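Local structure of chaperone CupB2 (Pseudomonas aeruginosa, 3Q48) at residues A[35-40]-A[97-102]; A[175-180]-A[185-190]; A[190-195]-A[199-204]. The protein probably acts as a periplasmic chaperone of the PapD family, assisting the folding of fimbrial subunits during fimbrium biogenesis. One frame throughout, in Å; residues are numbered along the deposited sequence.

Interaction 1 of 3, residues A[35-40]-A[97-102]; sequences TRVVFP and LRIAYL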
ATOM      1  N   THR A  35       6.348   5.301   1.349  1.00 41.31           N
ATOM      2  CA  THR A  35       5.567   4.354   2.131  1.00 37.02           C
ATOM      3  C   THR A  35       4.844   3.385   1.159  1.00 34.25           C
ATOM      4  O   THR A  35       4.451   2.279   1.552  1.00 32.99           O
ATOM      5  CB  THR A  35       4.589   5.006   3.142  1.00 37.55           C
ATOM      6  OG1 THR A  35       3.512   5.618   2.449  1.00 35.70           O
ATOM      7  CG2 THR A  35       5.289   6.079   4.064  1.00 40.48           C
ATOM      8  N   ARG A  36       4.693   3.789  -0.102  1.00 30.40           N
ATOM      9  CA  ARG A  36       4.108   2.917  -1.114  1.00 29.75           C
ATOM     10  C   ARG A  36       4.724   3.252  -2.460  1.00 28.58           C
ATOM     11  O   ARG A  36       5.260   4.346  -2.612  1.00 27.46           O
ATOM     12  CB  ARG A  36       2.552   3.020  -1.184  1.00 29.21           C
ATOM     13  CG  ARG A  36       2.050   4.363  -1.744  1.00 30.83           C
ATOM     14  CD  ARG A  36       1.031   5.069  -0.816  1.00 28.05           C
ATOM     15  NE  ARG A  36       1.288   4.636   0.528  1.00 26.17           N
ATOM     16  CZ  ARG A  36       0.497   3.833   1.249  1.00 28.27           C
ATOM     17  NH1 ARG A  36      -0.720   3.410   0.818  1.00 21.62           N
ATOM     18  NH2 ARG A  36       0.909   3.524   2.473  1.00 27.95           N
ATOM     19  N   VAL A  37       4.621   2.322  -3.423  1.00 27.34           N
ATOM     20  CA  VAL A  37       5.052   2.581  -4.809  1.00 27.40           C
ATOM     21  C   VAL A  37       3.848   2.559  -5.792  1.00 27.92           C
ATOM     22  O   VAL A  37       3.076   1.613  -5.801  1.00 28.28           O
ATOM     23  CB  VAL A  37       6.133   1.569  -5.257  1.00 27.60           C
ATOM     24  CG1 VAL A  37       6.474   1.774  -6.694  1.00 28.41           C
ATOM     25  CG2 VAL A  37       7.421   1.657  -4.329  1.00 26.89           C
ATOM     26  N   VAL A  38       3.683   3.601  -6.606  1.00 27.34           N
ATOM     27  CA  VAL A  38       2.661   3.581  -7.610  1.00 27.04           C
ATOM     28  C   VAL A  38       3.333   3.309  -8.926  1.00 28.10           C
ATOM     29  O   VAL A  38       4.296   3.998  -9.314  1.00 28.15           O
ATOM     30  CB  VAL A  38       1.884   4.886  -7.659  1.00 27.59           C
ATOM     31  CG1 VAL A  38       0.860   4.845  -8.785  1.00 28.77           C
ATOM     32  CG2 VAL A  38       1.155   5.105  -6.319  1.00 26.41           C
ATOM     33  N   PHE A  39       2.858   2.273  -9.610  1.00 28.07           N
ATOM     34  CA  PHE A  39       3.472   1.940 -10.844  1.00 28.82           C
ATOM     35  C   PHE A  39       2.456   2.192 -11.925  1.00 30.34           C
ATOM     36  O   PHE A  39       1.502   1.427 -12.063  1.00 32.04           O
ATOM     37  CB  PHE A  39       3.983   0.505 -10.871  1.00 27.66           C
ATOM     38  CG  PHE A  39       4.958   0.269 -11.954  1.00 25.72           C
ATOM     39  CD1 PHE A  39       6.284   0.005 -11.653  1.00 22.71           C
ATOM     40  CD2 PHE A  39       4.552   0.336 -13.316  1.00 26.21           C
ATOM     41  CE1 PHE A  39       7.246  -0.189 -12.685  1.00 22.92           C
ATOM     42  CE2 PHE A  39       5.496   0.133 -14.381  1.00 24.40           C
ATOM     43  CZ  PHE A  39       6.862  -0.113 -14.038  1.00 24.18           C
ATOM     44  N   PRO A  40       2.666   3.260 -12.707  1.00 31.23           N
ATOM     45  CA  PRO A  40       1.727   3.621 -13.782  1.00 31.70           C
ATOM     46  C   PRO A  40       2.014   2.796 -15.043  1.00 32.68           C
ATOM     47  O   PRO A  40       3.175   2.713 -15.479  1.00 31.63           O
ATOM     48  CB  PRO A  40       1.986   5.122 -13.994  1.00 31.76           C
ATOM     49  CG  PRO A  40       3.303   5.457 -13.172  1.00 31.78           C
ATOM     50  CD  PRO A  40       3.866   4.125 -12.696  1.00 30.77           C
ATOM     51  N   LEU A  97      16.903   2.269  -6.067  1.00 28.45           N
ATOM     52  CA  LEU A  97      16.490   0.969  -6.590  1.00 28.48           C
ATOM     53  C   LEU A  97      15.628   1.249  -7.774  1.00 28.14           C
ATOM     54  O   LEU A  97      14.903   2.244  -7.791  1.00 27.56           O
ATOM     55  CB  LEU A  97      15.669   0.160  -5.588  1.00 27.98           C
ATOM     56  CG  LEU A  97      16.187  -0.052  -4.177  1.00 29.29           C
ATOM     57  CD1 LEU A  97      15.067  -0.692  -3.426  1.00 28.71           C
ATOM     58  CD2 LEU A  97      17.490  -0.916  -4.103  1.00 29.09           C
ATOM     59  N   ARG A  98      15.684   0.352  -8.749  1.00 28.09           N
ATOM     60  CA  ARG A  98      14.998   0.538  -9.984  1.00 27.89           C
ATOM     61  C   ARG A  98      14.037  -0.600 -10.165  1.00 27.42           C
ATOM     62  O   ARG A  98      14.438  -1.752 -10.197  1.00 26.82           O
ATOM     63  CB  ARG A  98      16.026   0.608 -11.110  1.00 28.64           C
ATOM     64  CG  ARG A  98      15.493   1.113 -12.373  1.00 31.95           C
ATOM     65  CD  ARG A  98      16.560   1.125 -13.399  1.00 40.91           C
ATOM     66  NE  ARG A  98      17.335   2.352 -13.264  1.00 47.08           N
ATOM     67  CZ  ARG A  98      16.860   3.581 -13.510  1.00 49.05           C
ATOM     68  NH1 ARG A  98      15.598   3.771 -13.895  1.00 49.19           N
ATOM     69  NH2 ARG A  98      17.647   4.635 -13.354  1.00 49.54           N
ATOM     70  N   ILE A  99      12.751  -0.262 -10.265  1.00 28.26           N
ATOM     71  CA  ILE A  99      11.664  -1.245 -10.531  1.00 28.52           C
ATOM     72  C   ILE A  99      11.174  -1.235 -11.985  1.00 28.93           C
ATOM     73  O   ILE A  99      10.652  -0.227 -12.447  1.00 28.86           O
ATOM     74  CB  ILE A  99      10.503  -1.015  -9.593  1.00 27.41           C
ATOM     75  CG1 ILE A  99      11.030  -1.015  -8.142  1.00 27.49           C
ATOM     76  CG2 ILE A  99       9.421  -2.098  -9.838  1.00 29.71           C
ATOM     77  CD1 ILE A  99      10.022  -0.519  -7.106  1.00 27.64           C
ATOM     78  N   ALA A 100      11.372  -2.351 -12.696  1.00 30.14           N
ATOM     79  CA  ALA A 100      10.960  -2.523 -14.133  1.00 31.46           C
ATOM     80  C   ALA A 100       9.815  -3.501 -14.327  1.00 32.20           C
ATOM     81  O   ALA A 100       9.832  -4.570 -13.757  1.00 31.15           O
ATOM     82  CB  ALA A 100      12.142  -2.960 -15.005  1.00 32.07           C
ATOM     83  N   TYR A 101       8.834  -3.117 -15.146  1.00 34.23           N
ATOM     84  CA  TYR A 101       7.694  -3.965 -15.470  1.00 36.80           C
ATOM     85  C   TYR A 101       7.951  -4.793 -16.705  1.00 40.67           C
ATOM     86  O   TYR A 101       8.293  -4.230 -17.737  1.00 42.23           O
ATOM     87  CB  TYR A 101       6.484  -3.077 -15.745  1.00 35.92           C
ATOM     88  CG  TYR A 101       5.213  -3.792 -16.177  1.00 34.44           C
ATOM     89  CD1 TYR A 101       4.773  -4.965 -15.532  1.00 33.10           C
ATOM     90  CD2 TYR A 101       4.428  -3.277 -17.209  1.00 31.81           C
ATOM     91  CE1 TYR A 101       3.589  -5.607 -15.946  1.00 33.33           C
ATOM     92  CE2 TYR A 101       3.261  -3.889 -17.611  1.00 31.03           C
ATOM     93  CZ  TYR A 101       2.840  -5.051 -16.997  1.00 33.97           C
ATOM     94  OH  TYR A 101       1.662  -5.649 -17.407  1.00 33.32           O
ATOM     95  N   LEU A 102       7.775  -6.109 -16.630  1.00 44.61           N
ATOM     96  CA  LEU A 102       7.754  -6.926 -17.871  1.00 50.05           C
ATOM     97  C   LEU A 102       6.330  -7.126 -18.417  1.00 52.25           C
ATOM     98  O   LEU A 102       5.575  -7.976 -17.904  1.00 53.15           O
ATOM     99  CB  LEU A 102       8.416  -8.296 -17.700  1.00 50.93           C
ATOM    100  CG  LEU A 102       8.235  -9.184 -18.954  1.00 56.35           C
ATOM    101  CD1 LEU A 102       9.122  -8.698 -20.135  1.00 58.88           C
ATOM    102  CD2 LEU A 102       8.436 -10.727 -18.692  1.00 59.91           C
TER
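The carbonyl oxygen of Ile-99 lies at the edge of the Phe-39 ring, in its plane, with O 3.4 Å from CE1. The partly positive rim of the ring thus faces a polar backbone atom, while ring carbon CE1 also lies 4.1 Å from the methyl CG2 of Ile-99. CG of Phe-39 stands anti to the backbone N (chi1 -163°), which carries the ring forward along the strand, and its far atom CZ comes to 3.4 Å from CB of Tyr-101. Tyr-101 touches through this methylene; its own ring turns away, and its OH is hydrogen-bonded to Ala-104. One step back, Val-37 adds a single methyl, CG1, 4.2 Å from CD1 of Ile-99.

The axes of strand segments 36-40 and 97-101 approach to 9.4 Å and diverge by 37°, so the two meet face to face through side chains, as across the core of an Ig-like fold. Phe-80 and Phe-144 complete the aromatic cluster, and Leu-116 lies against both Val-37 and Ile-99. On the other side of strand 36-40, Arg-36 NE donates to Thr-35 OG1 (3.1 Å). Across the interface itself, cohesion therefore rests on apolar and aromatic contact, with little directional bonding.

Interaction 2 of 3, residues A[175-180]-A[185-190]; sequences VQVNNP and VSFASV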
ATOM      1  N   VAL A 175     -19.486  -3.454  11.094  1.00 45.47           N
ATOM      2  CA  VAL A 175     -19.788  -2.502  10.012  1.00 43.66           C
ATOM      3  C   VAL A 175     -19.028  -2.867   8.756  1.00 41.94           C
ATOM      4  O   VAL A 175     -17.968  -3.521   8.805  1.00 41.61           O
ATOM      5  CB  VAL A 175     -19.518  -0.963  10.350  1.00 43.82           C
ATOM      6  CG1 VAL A 175     -19.833  -0.622  11.813  1.00 44.99           C
ATOM      7  CG2 VAL A 175     -18.105  -0.530   9.971  1.00 40.03           C
ATOM      8  N   GLN A 176     -19.554  -2.416   7.633  1.00 39.86           N
ATOM      9  CA  GLN A 176     -19.013  -2.838   6.362  1.00 38.51           C
ATOM     10  C   GLN A 176     -18.840  -1.629   5.473  1.00 36.41           C
ATOM     11  O   GLN A 176     -19.666  -0.719   5.477  1.00 35.48           O
ATOM     12  CB  GLN A 176     -19.929  -3.891   5.713  1.00 39.28           C
ATOM     13  CG  GLN A 176     -19.487  -4.297   4.345  1.00 41.84           C
ATOM     14  CD  GLN A 176     -20.359  -5.388   3.728  1.00 46.76           C
ATOM     15  OE1 GLN A 176     -21.514  -5.145   3.365  1.00 47.04           O
ATOM     16  NE2 GLN A 176     -19.786  -6.590   3.561  1.00 49.10           N
ATOM     17  N   VAL A 177     -17.727  -1.609   4.749  1.00 34.91           N
ATOM     18  CA  VAL A 177     -17.537  -0.647   3.670  1.00 32.93           C
ATOM     19  C   VAL A 177     -17.613  -1.373   2.346  1.00 33.02           C
ATOM     20  O   VAL A 177     -17.104  -2.487   2.217  1.00 32.42           O
ATOM     21  CB  VAL A 177     -16.201   0.071   3.804  1.00 31.43           C
ATOM     22  CG1 VAL A 177     -15.055  -0.907   3.708  1.00 29.60           C
ATOM     23  CG2 VAL A 177     -16.103   1.146   2.770  1.00 30.82           C
ATOM     24  N   ASN A 178     -18.267  -0.755   1.364  1.00 33.54           N
ATOM     25  CA  ASN A 178     -18.235  -1.276  -0.007  1.00 33.63           C
ATOM     26  C   ASN A 178     -17.452  -0.339  -0.891  1.00 31.94           C
ATOM     27  O   ASN A 178     -17.752   0.840  -0.964  1.00 31.31           O
ATOM     28  CB  ASN A 178     -19.630  -1.546  -0.596  1.00 35.26           C
ATOM     29  CG  ASN A 178     -19.579  -2.021  -2.096  1.00 39.22           C
ATOM     30  OD1 ASN A 178     -20.227  -1.401  -2.949  1.00 46.25           O
ATOM     31  ND2 ASN A 178     -18.826  -3.108  -2.403  1.00 37.29           N
ATOM     32  N   ASN A 179     -16.433  -0.900  -1.535  1.00 30.68           N
ATOM     33  CA  ASN A 179     -15.584  -0.184  -2.469  1.00 29.27           C
ATOM     34  C   ASN A 179     -15.972  -0.548  -3.905  1.00 30.16           C
ATOM     35  O   ASN A 179     -15.474  -1.541  -4.475  1.00 29.03           O
ATOM     36  CB  ASN A 179     -14.107  -0.498  -2.245  1.00 27.46           C
ATOM     37  CG  ASN A 179     -13.180   0.306  -3.185  1.00 26.21           C
ATOM     38  OD1 ASN A 179     -13.609   1.288  -3.844  1.00 21.66           O
ATOM     39  ND2 ASN A 179     -11.900  -0.083  -3.211  1.00 19.41           N
ATOM     40  N   PRO A 180     -16.820   0.301  -4.489  1.00 30.29           N
ATOM     41  CA  PRO A 180     -17.370   0.148  -5.795  1.00 31.33           C
ATOM     42  C   PRO A 180     -16.460   0.858  -6.841  1.00 31.45           C
ATOM     43  O   PRO A 180     -16.950   1.289  -7.886  1.00 34.40           O
ATOM     44  CB  PRO A 180     -18.743   0.842  -5.645  1.00 30.24           C
ATOM     45  CG  PRO A 180     -18.394   2.043  -4.757  1.00 30.70           C
ATOM     46  CD  PRO A 180     -17.249   1.578  -3.863  1.00 30.19           C
ATOM     47  N   VAL A 185      -8.142   1.228  -1.477  1.00 22.83           N
ATOM     48  CA  VAL A 185      -8.250   2.369  -0.607  1.00 21.71           C
ATOM     49  C   VAL A 185      -7.657   1.916   0.679  1.00 21.85           C
ATOM     50  O   VAL A 185      -8.113   0.948   1.246  1.00 23.97           O
ATOM     51  CB  VAL A 185      -9.734   2.803  -0.463  1.00 23.43           C
ATOM     52  CG1 VAL A 185      -9.925   3.988   0.664  1.00 22.38           C
ATOM     53  CG2 VAL A 185     -10.271   3.210  -1.829  1.00 19.95           C
ATOM     54  N   SER A 186      -6.602   2.573   1.123  1.00 21.66           N
ATOM     55  CA  SER A 186      -5.936   2.213   2.389  1.00 22.18           C
ATOM     56  C   SER A 186      -6.353   3.147   3.504  1.00 22.16           C
ATOM     57  O   SER A 186      -6.269   4.366   3.344  1.00 22.25           O
ATOM     58  CB  SER A 186      -4.408   2.278   2.227  1.00 21.60           C
ATOM     59  OG  SER A 186      -4.034   1.385   1.197  1.00 23.78           O
ATOM     60  N   PHE A 187      -6.797   2.577   4.612  1.00 22.39           N
ATOM     61  CA  PHE A 187      -7.233   3.351   5.766  1.00 23.96           C
ATOM     62  C   PHE A 187      -6.161   3.404   6.853  1.00 24.45           C
ATOM     63  O   PHE A 187      -5.710   2.334   7.307  1.00 25.89           O
ATOM     64  CB  PHE A 187      -8.481   2.731   6.408  1.00 23.78           C
ATOM     65  CG  PHE A 187      -9.618   2.524   5.463  1.00 24.07           C
ATOM     66  CD1 PHE A 187     -10.515   3.553   5.194  1.00 23.42           C
ATOM     67  CD2 PHE A 187      -9.840   1.264   4.889  1.00 25.32           C
ATOM     68  CE1 PHE A 187     -11.580   3.348   4.309  1.00 24.33           C
ATOM     69  CE2 PHE A 187     -10.917   1.049   4.018  1.00 24.51           C
ATOM     70  CZ  PHE A 187     -11.784   2.086   3.729  1.00 24.67           C
ATOM     71  N   ALA A 188      -5.784   4.607   7.295  1.00 23.54           N
ATOM     72  CA  ALA A 188      -4.906   4.736   8.455  1.00 23.34           C
ATOM     73  C   ALA A 188      -5.710   4.604   9.724  1.00 24.28           C
ATOM     74  O   ALA A 188      -5.152   4.294  10.795  1.00 25.19           O
ATOM     75  CB  ALA A 188      -4.154   6.081   8.448  1.00 23.11           C
ATOM     76  N   SER A 189      -7.016   4.874   9.630  1.00 23.86           N
ATOM     77  CA  SER A 189      -7.893   4.762  10.804  1.00 24.33           C
ATOM     78  C   SER A 189      -9.297   4.818  10.354  1.00 23.72           C
ATOM     79  O   SER A 189      -9.588   5.469   9.358  1.00 23.82           O
ATOM     80  CB  SER A 189      -7.653   5.895  11.822  1.00 25.37           C
ATOM     81  OG  SER A 189      -8.012   7.155  11.284  1.00 26.60           O
ATOM     82  N   VAL A 190     -10.165   4.119  11.083  1.00 24.09           N
ATOM     83  CA  VAL A 190     -11.594   4.100  10.840  1.00 23.39           C
ATOM     84  C   VAL A 190     -12.215   4.195  12.206  1.00 24.74           C
ATOM     85  O   VAL A 190     -11.771   3.545  13.131  1.00 25.24           O
ATOM     86  CB  VAL A 190     -12.008   2.763  10.184  1.00 23.94           C
ATOM     87  CG1 VAL A 190     -13.573   2.620  10.027  1.00 20.95           C
ATOM     88  CG2 VAL A 190     -11.295   2.627   8.865  1.00 22.59           C
TER
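Between residues 175-180 and 185-190 the backbones stay too far apart for sheet pairing, with CA of Asn-179 8.0 Å from CA of Val-185, and the second segment then turns a corner at Ala-188 and swings clear, so that side chains alone bridge the gap. Two small meeting points result. In the first, the amide of Asn-179 crosses the branched end of Val-185 at a slant, its ND2 lying 3.9 Å from CG2. The Asn-179 carboxamide is extended across the gap by a chi1 of -177°, which sets CG trans to the main-chain nitrogen, and its rotation is fixed by bonds beyond the contact: OD1 pairs with Thr-181 OG1, and ND2 donates to the carbonyl of Tyr-183. Both partners belong to the short connection that joins the two segments, so this buried polar group is satisfied by the turn it spans and offers Val-185 a plain van der Waals surface.

The second point is wholly apolar. The far end of the Phe-187 ring lies against the fork of Val-177, with CZ 4.4 Å from CG1 and 4.5 Å from CG2. Val-185 supports the same ring from within its own segment, its CG1 approaching CZ of Phe-187 to 4.1 Å. Contacts of this length are easy rather than tight, and neither pair is strained.

The contact belongs to the interior of the second Ig-like domain, where strand 175-179 of one sheet faces strand 185-194 of the other. Leu-159 touches all four of the contacting side chains, and Trp-161 of strand 160-163 adds cover beside Val-177. Val-206 of strand 197-206 packs on both Asn-179 and Phe-187, while strands 160-163 and 210-214 flank strand 175-179 within its sheet.

Interaction 3 of 3, residues A[190-195]-A[199-204]; sequences VELIVD and MSVGKG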
ATOM      1  N   VAL A 190     -10.165   4.119  11.083  1.00 24.09           N
ATOM      2  CA  VAL A 190     -11.594   4.100  10.840  1.00 23.39           C
ATOM      3  C   VAL A 190     -12.215   4.195  12.206  1.00 24.74           C
ATOM      4  O   VAL A 190     -11.771   3.545  13.131  1.00 25.24           O
ATOM      5  CB  VAL A 190     -12.008   2.763  10.184  1.00 23.94           C
ATOM      6  CG1 VAL A 190     -13.573   2.620  10.027  1.00 20.95           C
ATOM      7  CG2 VAL A 190     -11.295   2.627   8.865  1.00 22.59           C
ATOM      8  N   GLU A 191     -13.242   5.015  12.345  1.00 26.51           N
ATOM      9  CA  GLU A 191     -13.806   5.308  13.649  1.00 28.88           C
ATOM     10  C   GLU A 191     -15.282   5.472  13.483  1.00 30.14           C
ATOM     11  O   GLU A 191     -15.726   6.075  12.490  1.00 30.10           O
ATOM     12  CB  GLU A 191     -13.241   6.626  14.236  1.00 29.20           C
ATOM     13  CG  GLU A 191     -11.742   6.752  14.198  1.00 31.87           C
ATOM     14  CD  GLU A 191     -11.220   8.041  14.799  1.00 36.38           C
ATOM     15  OE1 GLU A 191     -11.740   9.130  14.506  1.00 39.75           O
ATOM     16  OE2 GLU A 191     -10.258   7.966  15.570  1.00 37.08           O
ATOM     17  N   LEU A 192     -16.013   4.943  14.471  1.00 31.75           N
ATOM     18  CA  LEU A 192     -17.433   5.213  14.706  1.00 33.26           C
ATOM     19  C   LEU A 192     -17.527   6.387  15.662  1.00 33.74           C
ATOM     20  O   LEU A 192     -16.782   6.436  16.641  1.00 33.97           O
ATOM     21  CB  LEU A 192     -18.148   3.989  15.328  1.00 33.85           C
ATOM     22  CG  LEU A 192     -18.147   2.700  14.485  1.00 36.36           C
ATOM     23  CD1 LEU A 192     -19.180   1.687  14.986  1.00 39.71           C
ATOM     24  CD2 LEU A 192     -18.397   3.024  12.992  1.00 38.42           C
ATOM     25  N   ILE A 193     -18.458   7.315  15.387  1.00 34.52           N
ATOM     26  CA  ILE A 193     -18.642   8.533  16.193  1.00 34.79           C
ATOM     27  C   ILE A 193     -20.112   8.712  16.538  1.00 36.86           C
ATOM     28  O   ILE A 193     -20.974   8.578  15.674  1.00 37.33           O
ATOM     29  CB  ILE A 193     -18.072   9.777  15.433  1.00 34.34           C
ATOM     30  CG1 ILE A 193     -16.553   9.629  15.257  1.00 32.62           C
ATOM     31  CG2 ILE A 193     -18.368  11.066  16.154  1.00 34.08           C
ATOM     32  CD1 ILE A 193     -15.891  10.830  14.774  1.00 34.49           C
ATOM     33  N   VAL A 194     -20.408   8.980  17.805  1.00 38.91           N
ATOM     34  CA  VAL A 194     -21.778   9.241  18.240  1.00 40.91           C
ATOM     35  C   VAL A 194     -21.736  10.330  19.251  1.00 42.53           C
ATOM     36  O   VAL A 194     -21.238  10.090  20.346  1.00 43.94           O
ATOM     37  CB  VAL A 194     -22.451   8.032  18.938  1.00 41.31           C
ATOM     38  CG1 VAL A 194     -23.942   8.321  19.117  1.00 42.02           C
ATOM     39  CG2 VAL A 194     -22.266   6.754  18.120  1.00 41.03           C
ATOM     40  N   ASP A 195     -22.280  11.510  18.920  1.00 43.57           N
ATOM     41  CA  ASP A 195     -22.243  12.693  19.817  1.00 45.42           C
ATOM     42  C   ASP A 195     -20.837  13.007  20.368  1.00 43.91           C
ATOM     43  O   ASP A 195     -20.696  13.288  21.548  1.00 45.09           O
ATOM     44  CB  ASP A 195     -23.239  12.573  20.990  1.00 47.69           C
ATOM     45  CG  ASP A 195     -24.711  12.667  20.552  1.00 52.96           C
ATOM     46  OD1 ASP A 195     -25.011  12.806  19.331  1.00 55.17           O
ATOM     47  OD2 ASP A 195     -25.591  12.583  21.456  1.00 59.12           O
ATOM     48  N   MET A 199     -15.153   5.648  18.706  1.00 36.77           N
ATOM     49  CA  MET A 199     -14.909   4.221  18.917  1.00 38.10           C
ATOM     50  C   MET A 199     -14.127   3.725  17.734  1.00 36.23           C
ATOM     51  O   MET A 199     -14.617   3.694  16.625  1.00 36.08           O
ATOM     52  CB  MET A 199     -16.223   3.469  19.135  1.00 39.57           C
ATOM     53  CG  MET A 199     -17.421   4.344  18.806  1.00 45.55           C
ATOM     54  SD  MET A 199     -18.796   4.465  19.978  1.00 57.24           S
ATOM     55  CE  MET A 199     -18.038   5.177  21.447  1.00 54.04           C
ATOM     56  N   SER A 200     -12.878   3.390  17.980  1.00 35.84           N
ATOM     57  CA  SER A 200     -11.966   3.037  16.942  1.00 36.60           C
ATOM     58  C   SER A 200     -12.193   1.609  16.467  1.00 36.69           C
ATOM     59  O   SER A 200     -12.189   0.686  17.287  1.00 37.07           O
ATOM     60  CB  SER A 200     -10.538   3.179  17.456  1.00 36.56           C
ATOM     61  OG  SER A 200      -9.661   2.939  16.371  1.00 41.57           O
ATOM     62  N   VAL A 201     -12.389   1.411  15.161  1.00 36.25           N
ATOM     63  CA  VAL A 201     -12.579   0.045  14.648  1.00 36.40           C
ATOM     64  C   VAL A 201     -11.400  -0.545  13.847  1.00 36.46           C
ATOM     65  O   VAL A 201     -11.481  -1.632  13.349  1.00 37.46           O
ATOM     66  CB  VAL A 201     -13.948  -0.159  13.937  1.00 36.42           C
ATOM     67  CG1 VAL A 201     -15.110   0.181  14.896  1.00 37.67           C
ATOM     68  CG2 VAL A 201     -14.055   0.627  12.666  1.00 35.45           C
ATOM     69  N   GLY A 202     -10.280   0.148  13.753  1.00 36.43           N
ATOM     70  CA  GLY A 202      -9.162  -0.435  13.072  1.00 36.25           C
ATOM     71  C   GLY A 202      -8.764   0.274  11.799  1.00 35.94           C
ATOM     72  O   GLY A 202      -9.410   1.229  11.389  1.00 36.40           O
ATOM     73  N   LYS A 203      -7.665  -0.185  11.209  1.00 35.02           N
ATOM     74  CA  LYS A 203      -7.187   0.289   9.938  1.00 34.41           C
ATOM     75  C   LYS A 203      -7.251  -0.876   8.957  1.00 33.46           C
ATOM     76  O   LYS A 203      -7.751  -1.956   9.292  1.00 35.04           O
ATOM     77  CB  LYS A 203      -5.746   0.801  10.076  1.00 34.86           C
ATOM     78  CG  LYS A 203      -4.743  -0.219  10.630  1.00 36.50           C
ATOM     79  CD  LYS A 203      -3.671   0.529  11.435  1.00 43.95           C
ATOM     80  CE  LYS A 203      -2.289  -0.106  11.300  1.00 46.18           C
ATOM     81  NZ  LYS A 203      -1.868  -0.148   9.852  1.00 48.47           N
ATOM     82  N   GLY A 204      -6.744  -0.676   7.754  1.00 30.91           N
ATOM     83  CA  GLY A 204      -6.770  -1.743   6.782  1.00 29.60           C
ATOM     84  C   GLY A 204      -6.878  -1.200   5.384  1.00 28.60           C
ATOM     85  O   GLY A 204      -6.561  -0.030   5.112  1.00 29.09           O
TER
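Leu-192 and Met-199 form the firm end of this antiparallel hairpin, a hydrogen-bonded pair in which each N-H meets the other's carbonyl: Met-199 N to Leu-192 O at 2.7 Å, almost in line with the carbonyl (161°), and Leu-192 N to Met-199 O at 2.9 Å, with the donor tilted 22° from the carbonyl plane. A third bond, Val-201 N to Val-190 O (3.0 Å), continues the ladder. Val-190 and Leu-192 lie on the inner face with Met-199, and the two methyls of Val-201 meet them. A chi1 of 174° turns CG1 of Val-190 toward Val-201, close to its CG2 (3.3 Å). The other Val-201 methyl, CG1, lies 4.0 Å from CG of Leu-192, the two side chains crossing at about a right angle. Phe-214 of the facing sheet covers both valines.

The reverse face is much looser. Glu-191 and Ser-200 form a non-hydrogen-bonded pair there, their CA atoms 4.4 Å apart; separately, Glu-191 CA contacts Met-199 O at 3.5 Å. From Val-201 the backbone leaves regular strand geometry, and Gly-202 continues at a positive phi. Main-chain bonds therefore set the hairpin's alignment; the apolar face turns to the core, while the side bearing Glu-191 and exposed Ser-200 is more open.

Interaction 1 lies in the first domain, and interactions 2 and 3 share the second, on the far side of the chain's centre. The first two are buried, built from side chains that meet between layers. Interaction 3 instead joins neighbouring strands of one sheet, so backbone bonding dominates and one face reaches the surface. Val-190 and strand 185-194 belong to both interactions 2 and 3: this strand lines the core, then continues into the hairpin. A probable hydrogen bond from Phe-187 N to Gly-204 O carries the hairpin pairing back toward interaction 2. Between domains, Arg-36 approaches Ser-186, bringing the peripheries of interactions 1 and 2 into contact although their centres are 24 Å apart.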